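Local coordinates for transcriptional repressor PadR (Bacillus cereus, PDB 6JYI), which probably binds DNA as a PadR-type transcription factor and is thought to repress transcription of the genes it controls, at residues K8-V13 / Y47-Q52; D26-F31 / G41-I46. One frame throughout, in Å; residues are numbered along the deposited sequence.

Overall arrangement
Both contacts build the N-terminal winged helix-turn-helix region, and helix 46-55 is the element they share: contact 1 sets it across the start of helix 8-19, contact 2 packs the start of it and the loop before on helix 24-35. Contact 2 is nested within the chain loop that contact 1 closes. Their centres lie about 9 Å apart, and they touch directly, V12 CG1 coming 3.3 Å from F31 CZ. Contact 2 is the more buried and joins through aliphatic and aromatic groups; contact 1 is apolar where V13 meets T49 and L50 but ends in charged and amide groups on its more exposed side. Both reach the second subunit: V12 packs on M104 and V30 on Y107 of that chain.

Contact 1 of 2, residues K8-V13 / Y47-Q52; sequences KGRDVV and YPTLRQ
Helices 8-13 and 47-52 cross almost at right angles, -84°, with their axes 10.0 Å apart and R10 and T49 holding the nearest pair of CA atoms. T49 fills the crossing point. Its CG2, anti to the backbone N (chi1 -59° for OG1), lies 3.9 Å from R10 CA and also meets R10 CG, so the methyl rests on backbone as much as on side chain. The same torsion leaves T49 OG1 beside its own backbone N, where it is hydrogen-bonded to the carbonyl of M45, one turn back. V13 comes alongside T49, the two side chains running in opposite directions, with V13 CG2 4.1 Å from T49 CG2. The other branch, V13 CG1, reaches L50 CD2 at 3.7 Å, these two side chains meeting at about a right angle; both residues are buried. In the winged helix-turn-helix fold of PadR-like regulators, helix 46-55 is the second helix of the helix-turn-helix, the one that in relatives recognises DNA, and here helix 8-19, the first helix of the chain, packs across it through T49 and L50. Farther out, R10 bends at chi3 (57°) and brings NH1 3.8 Å from Q52 CG, an oblique approach to methylene rather than to the amide. The polar ends converge instead on E56, one turn beyond Q52: R10 NH2 forms a salt bridge to its OE1 and Q52 NE2 a hydrogen bond to its OE2. E84 of helix 79-89 takes R10 NE in a second salt bridge, so the guanidinium is bonded to two carboxylates that balance its charge and probably limit its rotation.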
ATOM      1  N   LYS A   8      12.582  -7.072  -3.260  1.00 25.67           N
ATOM      2  CA  LYS A   8      11.615  -7.898  -2.553  1.00 26.08           C
ATOM      3  C   LYS A   8      10.553  -8.524  -3.447  1.00 25.08           C
ATOM      4  O   LYS A   8      10.022  -9.588  -3.116  1.00 24.53           O
ATOM      5  CB  LYS A   8      10.974  -7.052  -1.469  1.00 26.95           C
ATOM      6  CG  LYS A   8      10.593  -7.748  -0.249  1.00 31.66           C
ATOM      7  CD  LYS A   8      10.516  -6.763   0.954  1.00 32.79           C
ATOM      8  CE  LYS A   8      11.866  -6.545   1.639  1.00 34.50           C
ATOM      9  NZ  LYS A   8      11.755  -5.602   2.787  1.00 34.73           N
ATOM     10  N   GLY A   9      10.238  -7.875  -4.572  1.00 25.73           N
ATOM     11  CA  GLY A   9       9.425  -8.482  -5.618  1.00 25.85           C
ATOM     12  C   GLY A   9       9.831  -9.904  -5.979  1.00 25.26           C
ATOM     13  O   GLY A   9       8.971 -10.741  -6.220  1.00 25.60           O
ATOM     14  N   ARG A  10      11.133 -10.167  -6.054  1.00 24.67           N
ATOM     15  CA  ARG A  10      11.653 -11.495  -6.365  1.00 26.23           C
ATOM     16  C   ARG A  10      11.206 -12.528  -5.289  1.00 26.28           C
ATOM     17  O   ARG A  10      10.885 -13.674  -5.593  1.00 24.49           O
ATOM     18  CB  ARG A  10      13.164 -11.455  -6.420  1.00 26.89           C
ATOM     19  CG  ARG A  10      13.738 -10.580  -7.508  1.00 28.04           C
ATOM     20  CD  ARG A  10      15.167 -10.170  -7.170  1.00 29.88           C
ATOM     21  NE  ARG A  10      16.078 -11.313  -6.955  1.00 27.66           N
ATOM     22  CZ  ARG A  10      16.959 -11.773  -7.841  1.00 28.40           C
ATOM     23  NH1 ARG A  10      17.059 -11.223  -9.048  1.00 30.09           N
ATOM     24  NH2 ARG A  10      17.752 -12.799  -7.525  1.00 28.62           N
ATOM     25  N   ASP A  11      11.160 -12.092  -4.049  1.00 26.31           N
ATOM     26  CA  ASP A  11      10.764 -13.006  -2.933  1.00 27.66           C
ATOM     27  C   ASP A  11       9.309 -13.332  -2.890  1.00 27.46           C
ATOM     28  O   ASP A  11       8.946 -14.390  -2.372  1.00 29.19           O
ATOM     29  CB  ASP A  11      11.222 -12.439  -1.608  1.00 28.35           C
ATOM     30  CG  ASP A  11      12.640 -12.108  -1.649  1.00 29.61           C
ATOM     31  OD1 ASP A  11      13.410 -13.044  -1.886  1.00 38.88           O
ATOM     32  OD2 ASP A  11      13.014 -10.922  -1.498  1.00 32.82           O
ATOM     33  N   VAL A  12       8.463 -12.472  -3.468  1.00 26.78           N
ATOM     34  CA  VAL A  12       7.077 -12.840  -3.647  1.00 27.24           C
ATOM     35  C   VAL A  12       6.993 -14.101  -4.514  1.00 24.76           C
ATOM     36  O   VAL A  12       6.302 -15.072  -4.158  1.00 23.62           O
ATOM     37  CB  VAL A  12       6.207 -11.727  -4.309  1.00 28.44           C
ATOM     38  CG1 VAL A  12       4.821 -12.246  -4.550  1.00 33.05           C
ATOM     39  CG2 VAL A  12       6.170 -10.412  -3.477  1.00 32.15           C
ATOM     40  N   VAL A  13       7.713 -14.084  -5.637  1.00 22.26           N
ATOM     41  CA  VAL A  13       7.734 -15.212  -6.562  1.00 21.46           C
ATOM     42  C   VAL A  13       8.392 -16.418  -5.939  1.00 20.82           C
ATOM     43  O   VAL A  13       7.838 -17.504  -5.980  1.00 21.73           O
ATOM     44  CB  VAL A  13       8.427 -14.832  -7.896  1.00 21.67           C
ATOM     45  CG1 VAL A  13       8.611 -16.059  -8.780  1.00 21.16           C
ATOM     46  CG2 VAL A  13       7.593 -13.723  -8.599  1.00 24.14           C
ATOM     47  N   TYR A  47       6.590 -11.906 -15.405  1.00 34.63           N
ATOM     48  CA  TYR A  47       7.438 -12.649 -16.357  1.00 35.76           C
ATOM     49  C   TYR A  47       8.903 -12.174 -16.384  1.00 35.55           C
ATOM     50  O   TYR A  47       9.812 -13.009 -16.336  1.00 34.69           O
ATOM     51  CB  TYR A  47       6.813 -12.718 -17.764  1.00 38.00           C
ATOM     52  CG  TYR A  47       5.723 -13.753 -17.816  1.00 38.81           C
ATOM     53  CD1 TYR A  47       6.012 -15.112 -17.619  1.00 39.69           C
ATOM     54  CD2 TYR A  47       4.401 -13.390 -18.033  1.00 42.42           C
ATOM     55  CE1 TYR A  47       5.017 -16.077 -17.652  1.00 38.28           C
ATOM     56  CE2 TYR A  47       3.393 -14.357 -18.058  1.00 43.72           C
ATOM     57  CZ  TYR A  47       3.713 -15.698 -17.847  1.00 41.69           C
ATOM     58  OH  TYR A  47       2.730 -16.656 -17.862  1.00 41.84           O
ATOM     59  N   PRO A  48       9.139 -10.850 -16.424  1.00 36.09           N
ATOM     60  CA  PRO A  48      10.520 -10.360 -16.291  1.00 35.67           C
ATOM     61  C   PRO A  48      11.227 -10.890 -15.054  1.00 32.77           C
ATOM     62  O   PRO A  48      12.400 -11.260 -15.127  1.00 32.59           O
ATOM     63  CB  PRO A  48      10.336  -8.835 -16.196  1.00 36.47           C
ATOM     64  CG  PRO A  48       9.131  -8.589 -17.120  1.00 39.05           C
ATOM     65  CD  PRO A  48       8.217  -9.772 -16.843  1.00 37.84           C
ATOM     66  N   THR A  49      10.520 -10.952 -13.929  1.00 31.16           N
ATOM     67  CA  THR A  49      11.094 -11.476 -12.691  1.00 29.18           C
ATOM     68  C   THR A  49      11.367 -12.979 -12.800  1.00 27.80           C
ATOM     69  O   THR A  49      12.423 -13.447 -12.372  1.00 28.19           O
ATOM     70  CB  THR A  49      10.196 -11.176 -11.471  1.00 28.76           C
ATOM     71  OG1 THR A  49      10.036  -9.775 -11.347  1.00 28.23           O
ATOM     72  CG2 THR A  49      10.820 -11.705 -10.138  1.00 28.39           C
ATOM     73  N   LEU A  50      10.433 -13.727 -13.382  1.00 27.43           N
ATOM     74  CA  LEU A  50      10.628 -15.148 -13.605  1.00 27.09           C
ATOM     75  C   LEU A  50      11.867 -15.391 -14.483  1.00 28.43           C
ATOM     76  O   LEU A  50      12.732 -16.204 -14.148  1.00 28.16           O
ATOM     77  CB  LEU A  50       9.378 -15.769 -14.240  1.00 26.92           C
ATOM     78  CG  LEU A  50       8.167 -15.909 -13.321  1.00 26.21           C
ATOM     79  CD1 LEU A  50       6.876 -16.149 -14.115  1.00 29.10           C
ATOM     80  CD2 LEU A  50       8.425 -17.019 -12.316  1.00 24.25           C
ATOM     81  N   ARG A  51      12.009 -14.617 -15.550  1.00 30.48           N
ATOM     82  CA  ARG A  51      13.112 -14.808 -16.502  1.00 32.35           C
ATOM     83  C   ARG A  51      14.451 -14.502 -15.815  1.00 31.84           C
ATOM     84  O   ARG A  51      15.440 -15.195 -16.032  1.00 31.73           O
ATOM     85  CB  ARG A  51      12.915 -13.923 -17.746  1.00 34.97           C
ATOM     86  CG  ARG A  51      14.141 -13.806 -18.685  1.00 41.59           C
ATOM     87  CD  ARG A  51      14.867 -15.146 -19.035  1.00 48.72           C
ATOM     88  NE  ARG A  51      13.990 -16.254 -19.433  1.00 52.96           N
ATOM     89  CZ  ARG A  51      13.278 -16.301 -20.565  1.00 58.22           C
ATOM     90  NH1 ARG A  51      13.292 -15.279 -21.426  1.00 60.75           N
ATOM     91  NH2 ARG A  51      12.520 -17.370 -20.833  1.00 58.61           N
ATOM     92  N   GLN A  52      14.465 -13.486 -14.963  1.00 31.01           N
ATOM     93  CA  GLN A  52      15.691 -13.107 -14.264  1.00 30.75           C
ATOM     94  C   GLN A  52      16.097 -14.183 -13.243  1.00 28.87           C
ATOM     95  O   GLN A  52      17.286 -14.561 -13.123  1.00 28.71           O
ATOM     96  CB  GLN A  52      15.518 -11.762 -13.573  1.00 30.05           C
ATOM     97  CG  GLN A  52      16.821 -11.255 -12.864  1.00 31.74           C
ATOM     98  CD  GLN A  52      18.007 -11.182 -13.805  1.00 33.92           C
ATOM     99  OE1 GLN A  52      17.861 -10.818 -14.980  1.00 35.49           O
ATOM    100  NE2 GLN A  52      19.204 -11.524 -13.301  1.00 36.55           N
TER

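Contact 2 of 2, residues D26-F31 / G41-I46; sequences DIKIVF and GSFGMI
With CG1 anti to its carbonyl carbon (chi1 -70°) and an extended chi2, I46 pushes CD1 over one face of the F31 ring, while CG2, on the other branch, turns to I27 and K28. F43 takes another common setting, CG anti to the backbone N (chi1 178°), which carries its ring across to helix 26-31. I46 CD1 sits 3.9 Å from the centroid of the F31 ring, 29° off the normal, a CH-pi contact. It lies nearer the CG and CD2 side of the ring, 3.5 Å from F31 CD2, and I46 CG1 follows above the rim. I46 CG2 meets I27 CG2 at 3.8 Å, methyl to methyl, the two side chains pointing past each other. Helix 24-35 and helix 46-55 are the two helices of the helix-turn-helix, and 41-46 is the end of the connection between them: I46 lies at the start of the second helix, and through it that start is seated on the first. M45 N bonds to the carbonyl of S42 and I46 N to that of F43, closing the turns just before helix 46-55. F43 is only partly buried. K28 CE comes obliquely to the ring, 3.7 Å from F43 CZ, the lysine chain passing the ring at about a right angle; nearer the backbone, K28 CG lies 3.7 Å from I46 CD1. The F43 edge also receives the carbonyl O of K28 in the ring plane, 3.7 Å from F43 CE1, and F31 CB approaches the edge near that plane too. At its far end from I46 the F31 ring reaches helix 8-19, and it also meets the ring of F35.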
ATOM      1  N   ASP A  26      -0.739 -19.670 -13.228  1.00 30.04           N
ATOM      2  CA  ASP A  26      -1.090 -19.759 -11.831  1.00 30.73           C
ATOM      3  C   ASP A  26      -0.411 -18.684 -10.952  1.00 28.49           C
ATOM      4  O   ASP A  26      -1.054 -18.131 -10.053  1.00 28.05           O
ATOM      5  CB  ASP A  26      -0.839 -21.169 -11.302  1.00 31.10           C
ATOM      6  CG  ASP A  26      -2.034 -22.132 -11.570  1.00 35.15           C
ATOM      7  OD1 ASP A  26      -3.113 -21.717 -12.060  1.00 41.57           O
ATOM      8  OD2 ASP A  26      -1.923 -23.302 -11.233  1.00 39.50           O
ATOM      9  N   ILE A  27       0.852 -18.377 -11.222  1.00 26.70           N
ATOM     10  CA  ILE A  27       1.513 -17.319 -10.520  1.00 26.36           C
ATOM     11  C   ILE A  27       0.759 -15.994 -10.706  1.00 26.77           C
ATOM     12  O   ILE A  27       0.500 -15.283  -9.717  1.00 25.12           O
ATOM     13  CB  ILE A  27       2.970 -17.164 -10.987  1.00 26.09           C
ATOM     14  CG1 ILE A  27       3.747 -18.404 -10.547  1.00 27.03           C
ATOM     15  CG2 ILE A  27       3.563 -15.894 -10.410  1.00 24.30           C
ATOM     16  CD1 ILE A  27       5.143 -18.487 -11.148  1.00 29.16           C
ATOM     17  N   LYS A  28       0.391 -15.679 -11.946  1.00 27.74           N
ATOM     18  CA  LYS A  28      -0.384 -14.487 -12.210  1.00 28.59           C
ATOM     19  C   LYS A  28      -1.728 -14.456 -11.447  1.00 29.28           C
ATOM     20  O   LYS A  28      -2.131 -13.426 -10.908  1.00 27.85           O
ATOM     21  CB  LYS A  28      -0.612 -14.288 -13.715  1.00 32.01           C
ATOM     22  CG  LYS A  28       0.644 -13.693 -14.407  1.00 33.49           C
ATOM     23  CD  LYS A  28       0.560 -13.613 -15.920  1.00 35.73           C
ATOM     24  CE  LYS A  28      -0.492 -12.696 -16.398  1.00 37.18           C
ATOM     25  NZ  LYS A  28      -0.474 -12.561 -17.872  1.00 38.67           N
ATOM     26  N   ILE A  29      -2.441 -15.567 -11.426  1.00 29.59           N
ATOM     27  CA  ILE A  29      -3.758 -15.550 -10.782  1.00 31.47           C
ATOM     28  C   ILE A  29      -3.571 -15.361  -9.277  1.00 29.39           C
ATOM     29  O   ILE A  29      -4.284 -14.568  -8.691  1.00 28.98           O
ATOM     30  CB  ILE A  29      -4.603 -16.784 -11.107  1.00 32.97           C
ATOM     31  CG1 ILE A  29      -4.671 -17.014 -12.628  1.00 35.71           C
ATOM     32  CG2 ILE A  29      -6.038 -16.606 -10.563  1.00 36.74           C
ATOM     33  CD1 ILE A  29      -5.761 -16.237 -13.385  1.00 42.27           C
ATOM     34  N   VAL A  30      -2.608 -16.044  -8.657  1.00 28.13           N
ATOM     35  CA  VAL A  30      -2.380 -15.850  -7.199  1.00 29.11           C
ATOM     36  C   VAL A  30      -2.048 -14.398  -6.906  1.00 28.53           C
ATOM     37  O   VAL A  30      -2.533 -13.818  -5.941  1.00 26.61           O
ATOM     38  CB  VAL A  30      -1.279 -16.722  -6.573  1.00 29.30           C
ATOM     39  CG1 VAL A  30      -1.407 -16.610  -5.014  1.00 31.96           C
ATOM     40  CG2 VAL A  30      -1.477 -18.140  -6.932  1.00 33.62           C
ATOM     41  N   PHE A  31      -1.249 -13.798  -7.778  1.00 29.86           N
ATOM     42  CA  PHE A  31      -0.946 -12.381  -7.663  1.00 31.16           C
ATOM     43  C   PHE A  31      -2.198 -11.499  -7.714  1.00 32.98           C
ATOM     44  O   PHE A  31      -2.359 -10.597  -6.888  1.00 32.81           O
ATOM     45  CB  PHE A  31      -0.004 -11.923  -8.767  1.00 32.62           C
ATOM     46  CG  PHE A  31       1.376 -11.612  -8.299  1.00 35.55           C
ATOM     47  CD1 PHE A  31       1.685 -10.345  -7.883  1.00 39.54           C
ATOM     48  CD2 PHE A  31       2.344 -12.594  -8.251  1.00 40.09           C
ATOM     49  CE1 PHE A  31       2.913 -10.016  -7.440  1.00 39.82           C
ATOM     50  CE2 PHE A  31       3.629 -12.284  -7.805  1.00 41.07           C
ATOM     51  CZ  PHE A  31       3.914 -10.975  -7.403  1.00 41.69           C
ATOM     52  N   GLY A  41       1.647  -3.623  -7.159  1.00 45.36           N
ATOM     53  CA  GLY A  41       2.506  -2.710  -7.909  1.00 47.64           C
ATOM     54  C   GLY A  41       3.375  -3.424  -8.924  1.00 47.96           C
ATOM     55  O   GLY A  41       3.923  -2.795  -9.823  1.00 50.94           O
ATOM     56  N   SER A  42       3.472  -4.742  -8.800  1.00 47.39           N
ATOM     57  CA  SER A  42       4.516  -5.509  -9.465  1.00 47.40           C
ATOM     58  C   SER A  42       3.953  -6.537 -10.472  1.00 47.02           C
ATOM     59  O   SER A  42       4.703  -7.408 -10.943  1.00 46.15           O
ATOM     60  CB  SER A  42       5.339  -6.229  -8.376  1.00 45.94           C
ATOM     61  OG  SER A  42       6.315  -7.106  -8.913  1.00 48.04           O
ATOM     62  N   PHE A  43       2.652  -6.435 -10.794  1.00 46.39           N
ATOM     63  CA  PHE A  43       1.974  -7.475 -11.577  1.00 45.40           C
ATOM     64  C   PHE A  43       2.628  -7.627 -12.930  1.00 44.73           C
ATOM     65  O   PHE A  43       2.909  -8.749 -13.370  1.00 43.60           O
ATOM     66  CB  PHE A  43       0.484  -7.169 -11.755  1.00 46.69           C
ATOM     67  CG  PHE A  43      -0.251  -8.180 -12.602  1.00 47.95           C
ATOM     68  CD1 PHE A  43      -0.673  -9.390 -12.057  1.00 47.73           C
ATOM     69  CD2 PHE A  43      -0.532  -7.915 -13.938  1.00 49.95           C
ATOM     70  CE1 PHE A  43      -1.370 -10.324 -12.833  1.00 47.63           C
ATOM     71  CE2 PHE A  43      -1.234  -8.834 -14.719  1.00 51.55           C
ATOM     72  CZ  PHE A  43      -1.651 -10.042 -14.171  1.00 49.41           C
ATOM     73  N   GLY A  44       2.870  -6.493 -13.575  1.00 45.36           N
ATOM     74  CA  GLY A  44       3.433  -6.459 -14.936  1.00 46.02           C
ATOM     75  C   GLY A  44       4.860  -6.980 -14.990  1.00 44.52           C
ATOM     76  O   GLY A  44       5.353  -7.362 -16.053  1.00 45.49           O
HETATM   77  N   MSE A  45       5.518  -7.004 -13.835  1.00 41.94           N
HETATM   78  CA  MSE A  45       6.878  -7.513 -13.741  1.00 40.87           C
HETATM   79  C   MSE A  45       7.009  -9.032 -13.463  1.00 37.60           C
HETATM   80  O   MSE A  45       8.118  -9.512 -13.341  1.00 36.03           O
HETATM   81  CB  MSE A  45       7.656  -6.701 -12.699  1.00 40.67           C
HETATM   82  CG  MSE A  45       8.016  -5.286 -13.237  1.00 46.17           C
HETATM   83 SE   MSE A  45       9.050  -5.343 -14.957  1.00 56.09          SE
HETATM   84  CE  MSE A  45      10.608  -6.185 -14.137  1.00 55.10           C
ATOM     85  N   ILE A  46       5.901  -9.777 -13.419  1.00 36.45           N
ATOM     86  CA  ILE A  46       5.963 -11.232 -13.132  1.00 33.72           C
ATOM     87  C   ILE A  46       6.845 -12.004 -14.110  1.00 33.38           C
ATOM     88  O   ILE A  46       7.759 -12.702 -13.701  1.00 31.08           O
ATOM     89  CB  ILE A  46       4.535 -11.864 -13.040  1.00 34.40           C
ATOM     90  CG1 ILE A  46       3.841 -11.370 -11.782  1.00 34.44           C
ATOM     91  CG2 ILE A  46       4.584 -13.391 -13.012  1.00 32.10           C
ATOM     92  CD1 ILE A  46       2.388 -11.834 -11.671  1.00 37.35           C
TER